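Serine protease MT3772 (Mycobacterium tuberculosis, PDB 3K6Y) is a membrane-associated serine endopeptidase of the S1C family, represented here by its trypsin-like protease domain, probably required for mycobacterial resistance to oxidative stress and acid. Local coordinates at residues A[48-51]-A[56-59]; A[75-80]-A[104-109]. All blocks are in the same frame, centred on the assembly; numbering follows the deposited sequence.

Contact 1 (A[48-51]-A[56-59]); sequences RSLA and KVLE
R48 and E59 form the charged link of this contact, a salt bridge in which R48 NH1 donates to E59 OE2 at 2.8 Å. The bond is bent, 132° at the hydrogen, and the donor reaches the oxygen from above the carboxylate plane; the two flat groups are turned 72° apart. Both side chains run alongside each other; the extended R48 chain, with CG anti to the backbone N (chi1 -175°), carries its head group over V57.

Packing on the same face centres on V57, whose two methyl groups serve different neighbours. CG1 lies 3.7 Å above the R48 guanidinium plane, over its centre, while CG2 makes an apolar contact with L50 CD2 at 4.0 Å.

Backbone bonding is that of an antiparallel ladder. S49 and L58 are a hydrogen-bonded pair, with S49 N to L58 O and L58 N to S49 O both 2.8 Å. Toward the turn, A51 N reaches K56 O at 2.9 Å, whereas the return bond from K56 N to A51 O stretches to 3.2 Å. A water accepts from S49 OG and donates to L58 O.

The pair belongs to the beta hairpin of strands 44-51 and 56-66 in the first barrel of the chymotrypsin-like fold. K46 gives E59 OE2 a second salt bridge, and the backbone of R48 bonds to T84 in strand 82-87.

Contact 2 (A[75-80]-A[104-109]); sequences HVVAGS and DVAILA
H75 ND1 donates to D104 OD1 at 2.7 Å, the shortest polar bond between the loop 75-80 and segment 104-109. It is nearly straight, 162° at the hydrogen; the oxygen lies in the plane of the imidazole, at the ring edge, and receives the bond on its syn lone pair. D104 OD2, also through its syn lone pair, accepts from H75 N at 2.9 Å. One carboxylate therefore holds both the ring and the main chain of the same histidine, restricting its rotation. The ring and carboxylate planes stand 50° apart. The H75 ring is brought there by a chi1 of 73°, which sets CG between the backbone N and the carbonyl carbon.

Farther along, V77 CG2 packs on A106 CB at 4.0 Å, the apolar part of this buried contact. V77 also begins a type II beta turn ending at S80, whose OG and N both donate to V77 O, at 2.7 and 3.0 Å; G79 fits this turn with its positive phi. D104 itself forms a G1 beta bulge with V105 at the start of strand 105-109, and its carbonyl oxygen is held by N73 ND2.

H75 NE2 is hydrogen-bonded to S183 OG, so that serine, histidine and aspartate line up in series. This is the charge-relay geometry of the Ser-His-Asp triad of trypsin-like proteases, consistent with the predicted roles of H75 as proton acceptor and of D104 and S183 as its partners in catalysis.

Contact 1 and contact 2 lie with their centres about 11 Å apart in the same six-stranded barrel. The loop 75-80 packs against the hairpin face that carries S49 and L58: L58 CB is 3.5 Å from V76 O, and L58 CD1 is also 3.5 Å from A78 O. Separately, S80 CB comes to 3.2 Å from the backbone oxygen L50 O. The hairpin lies against the loop that carries the predicted proton acceptor. L58 brings the hairpin near the predicted triad: its side chain is about 6 Å from that of H75 and about 8 Å from that of S183, close to the triad side chains without touching them.

Contact 1 (A[48-51]-A[56-59])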
loop_
_atom_site.group_PDB
_atom_site.type_symbol
_atom_site.label_atom_id
_atom_site.label_comp_id
_atom_site.label_asym_id
_atom_site.label_seq_id
_atom_site.Cartn_x
_atom_site.Cartn_y
_atom_site.Cartn_z
ATOM N N ARG A 48 13.076 -2.161 -13.118
ATOM C CA ARG A 48 12.529 -0.865 -13.529
ATOM C C ARG A 48 11.031 -0.894 -13.300
ATOM O O ARG A 48 10.327 -1.760 -13.826
ATOM C CB ARG A 48 12.811 -0.617 -15.010
ATOM C CG ARG A 48 12.389 0.732 -15.511
ATOM C CD ARG A 48 12.964 0.927 -16.916
ATOM N NE ARG A 48 12.312 2.043 -17.599
ATOM C CZ ARG A 48 12.909 3.183 -17.916
ATOM N NH1 ARG A 48 14.199 3.365 -17.640
ATOM N NH2 ARG A 48 12.212 4.131 -18.525
ATOM N N SER A 49 10.541 0.075 -12.540
ATOM C CA SER A 49 9.127 0.114 -12.142
ATOM C C SER A 49 8.517 1.431 -12.580
ATOM O O SER A 49 8.995 2.511 -12.202
ATOM C CB SER A 49 8.991 -0.066 -10.640
ATOM O OG SER A 49 9.645 -1.281 -10.225
ATOM N N LEU A 50 7.472 1.360 -13.389
ATOM C CA LEU A 50 6.745 2.561 -13.820
ATOM C C LEU A 50 5.810 2.926 -12.694
ATOM O O LEU A 50 5.019 2.091 -12.236
ATOM C CB LEU A 50 5.944 2.284 -15.092
ATOM C CG LEU A 50 6.759 1.700 -16.246
ATOM C CD1 LEU A 50 5.863 1.516 -17.449
ATOM C CD2 LEU A 50 7.970 2.575 -16.581
ATOM N N ALA A 51 5.886 4.175 -12.246
ATOM C CA ALA A 51 5.089 4.621 -11.116
ATOM C C ALA A 51 4.410 5.955 -11.443
ATOM O O ALA A 51 4.718 6.991 -10.836
ATOM C CB ALA A 51 5.938 4.719 -9.854
ATOM N N LYS A 56 7.024 9.124 -11.356
ATOM C CA LYS A 56 8.410 8.645 -11.363
ATOM C C LYS A 56 8.515 7.327 -12.116
ATOM O O LYS A 56 7.545 6.574 -12.223
ATOM C CB LYS A 56 8.906 8.325 -9.936
ATOM C CG LYS A 56 9.200 9.455 -8.985
ATOM C CD LYS A 56 9.531 8.822 -7.605
ATOM C CE LYS A 56 9.888 9.891 -6.583
ATOM N NZ LYS A 56 10.412 9.298 -5.316
ATOM N N VAL A 57 9.711 7.061 -12.615
ATOM C CA VAL A 57 10.171 5.714 -12.927
ATOM C C VAL A 57 11.204 5.371 -11.859
ATOM O O VAL A 57 12.143 6.132 -11.636
ATOM C CB VAL A 57 10.811 5.642 -14.327
ATOM C CG1 VAL A 57 11.408 4.249 -14.591
ATOM C CG2 VAL A 57 9.776 5.976 -15.396
ATOM N N LEU A 58 11.013 4.230 -11.184
ATOM C CA LEU A 58 11.915 3.752 -10.135
ATOM C C LEU A 58 12.848 2.717 -10.718
ATOM O O LEU A 58 12.409 1.849 -11.461
ATOM C CB LEU A 58 11.104 3.069 -9.031
ATOM C CG LEU A 58 10.394 4.011 -8.072
ATOM C CD1 LEU A 58 9.351 3.233 -7.262
ATOM C CD2 LEU A 58 11.428 4.618 -7.149
ATOM N N GLU A 59 14.121 2.799 -10.363
ATOM C CA GLU A 59 15.075 1.775 -10.780
ATOM C C GLU A 59 15.863 1.285 -9.592
ATOM O O GLU A 59 16.285 2.078 -8.753
ATOM C CB GLU A 59 15.983 2.295 -11.904
ATOM C CG GLU A 59 15.212 2.427 -13.217
ATOM C CD GLU A 59 15.983 3.056 -14.370
ATOM O OE1 GLU A 59 16.718 4.040 -14.155
ATOM O OE2 GLU A 59 15.788 2.598 -15.520
HETATM O O HOH W 1 12.012 -0.617 -9.827
#

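Contact 2 (A[75-80]-A[104-109])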
loop_
_atom_site.group_PDB
_atom_site.type_symbol
_atom_site.label_atom_id
_atom_site.label_comp_id
_atom_site.label_asym_id
_atom_site.label_seq_id
_atom_site.Cartn_x
_atom_site.Cartn_y
_atom_site.Cartn_z
ATOM N N HIS A 75 10.659 -0.722 -1.374
ATOM C CA HIS A 75 10.702 0.650 -1.882
ATOM C C HIS A 75 11.179 0.738 -3.324
ATOM O O HIS A 75 11.031 1.775 -3.956
ATOM C CB HIS A 75 11.521 1.572 -0.973
ATOM C CG HIS A 75 13.008 1.357 -1.041
ATOM N ND1 HIS A 75 13.720 0.702 -0.051
ATOM C CD2 HIS A 75 13.930 1.771 -1.948
ATOM C CE1 HIS A 75 15.011 0.728 -0.351
ATOM N NE2 HIS A 75 15.163 1.360 -1.501
ATOM N N VAL A 76 11.713 -0.349 -3.876
ATOM C CA VAL A 76 12.076 -0.353 -5.292
ATOM C C VAL A 76 10.839 -0.443 -6.194
ATOM O O VAL A 76 10.900 -0.025 -7.347
ATOM C CB VAL A 76 13.101 -1.476 -5.557
ATOM C CG1 VAL A 76 13.331 -1.767 -7.025
ATOM C CG2 VAL A 76 14.398 -1.117 -4.891
ATOM N N VAL A 77 9.719 -0.953 -5.660
ATOM C CA VAL A 77 8.496 -1.086 -6.437
ATOM C C VAL A 77 7.315 -0.313 -5.845
ATOM O O VAL A 77 6.232 -0.323 -6.430
ATOM C CB VAL A 77 8.100 -2.603 -6.631
ATOM C CG1 VAL A 77 9.202 -3.352 -7.367
ATOM C CG2 VAL A 77 7.777 -3.285 -5.294
ATOM N N ALA A 78 7.525 0.370 -4.720
ATOM C CA ALA A 78 6.432 1.053 -4.016
ATOM C C ALA A 78 5.730 2.067 -4.902
ATOM O O ALA A 78 6.375 2.910 -5.507
ATOM C CB ALA A 78 6.970 1.742 -2.789
ATOM N N GLY A 79 4.407 1.970 -4.975
ATOM C CA GLY A 79 3.608 2.913 -5.740
ATOM C C GLY A 79 3.543 2.641 -7.222
ATOM O O GLY A 79 2.853 3.352 -7.933
ATOM N N SER A 80 4.258 1.621 -7.698
ATOM C CA SER A 80 4.327 1.355 -9.118
ATOM C C SER A 80 3.130 0.580 -9.621
ATOM O O SER A 80 2.409 -0.056 -8.847
ATOM C CB SER A 80 5.581 0.551 -9.444
ATOM O OG SER A 80 5.531 -0.778 -8.947
ATOM N N ASP A 104 10.667 -4.125 4.455
ATOM C CA ASP A 104 11.131 -3.491 3.205
ATOM C C ASP A 104 11.648 -4.532 2.213
ATOM O O ASP A 104 12.786 -4.434 1.748
ATOM C CB ASP A 104 12.132 -2.346 3.422
ATOM C CG ASP A 104 12.289 -1.459 2.196
ATOM O OD1 ASP A 104 13.144 -0.536 2.248
ATOM O OD2 ASP A 104 11.586 -1.660 1.180
ATOM N N VAL A 105 10.805 -5.522 1.905
ATOM C CA VAL A 105 11.179 -6.572 0.952
ATOM C C VAL A 105 9.997 -6.857 0.052
ATOM O O VAL A 105 8.855 -6.856 0.517
ATOM C CB VAL A 105 11.579 -7.876 1.674
ATOM C CG1 VAL A 105 11.797 -9.035 0.676
ATOM C CG2 VAL A 105 12.831 -7.661 2.484
ATOM N N ALA A 106 10.281 -7.083 -1.227
ATOM C CA ALA A 106 9.287 -7.583 -2.168
ATOM C C ALA A 106 9.843 -8.817 -2.844
ATOM O O ALA A 106 11.063 -8.928 -3.064
ATOM C CB ALA A 106 8.912 -6.512 -3.219
ATOM N N ILE A 107 8.949 -9.742 -3.189
ATOM C CA ILE A 107 9.329 -10.888 -4.014
ATOM C C ILE A 107 8.532 -10.799 -5.300
ATOM O O ILE A 107 7.307 -10.559 -5.280
ATOM C CB ILE A 107 9.067 -12.243 -3.298
ATOM C CG1 ILE A 107 9.946 -12.333 -2.038
ATOM C CG2 ILE A 107 9.351 -13.423 -4.251
ATOM C CD1 ILE A 107 9.702 -13.578 -1.160
ATOM N N LEU A 108 9.263 -10.973 -6.403
ATOM C CA LEU A 108 8.686 -10.929 -7.734
ATOM C C LEU A 108 8.647 -12.306 -8.332
ATOM O O LEU A 108 9.633 -13.052 -8.264
ATOM C CB LEU A 108 9.550 -10.038 -8.643
ATOM C CG LEU A 108 9.882 -8.660 -8.094
ATOM C CD1 LEU A 108 10.755 -7.917 -9.070
ATOM C CD2 LEU A 108 8.656 -7.822 -7.791
ATOM N N ALA A 109 7.508 -12.622 -8.956
ATOM C CA ALA A 109 7.399 -13.812 -9.805
ATOM C C ALA A 109 7.781 -13.418 -11.222
ATOM O O ALA A 109 7.224 -12.460 -11.785
ATOM C CB ALA A 109 5.976 -14.377 -9.772
#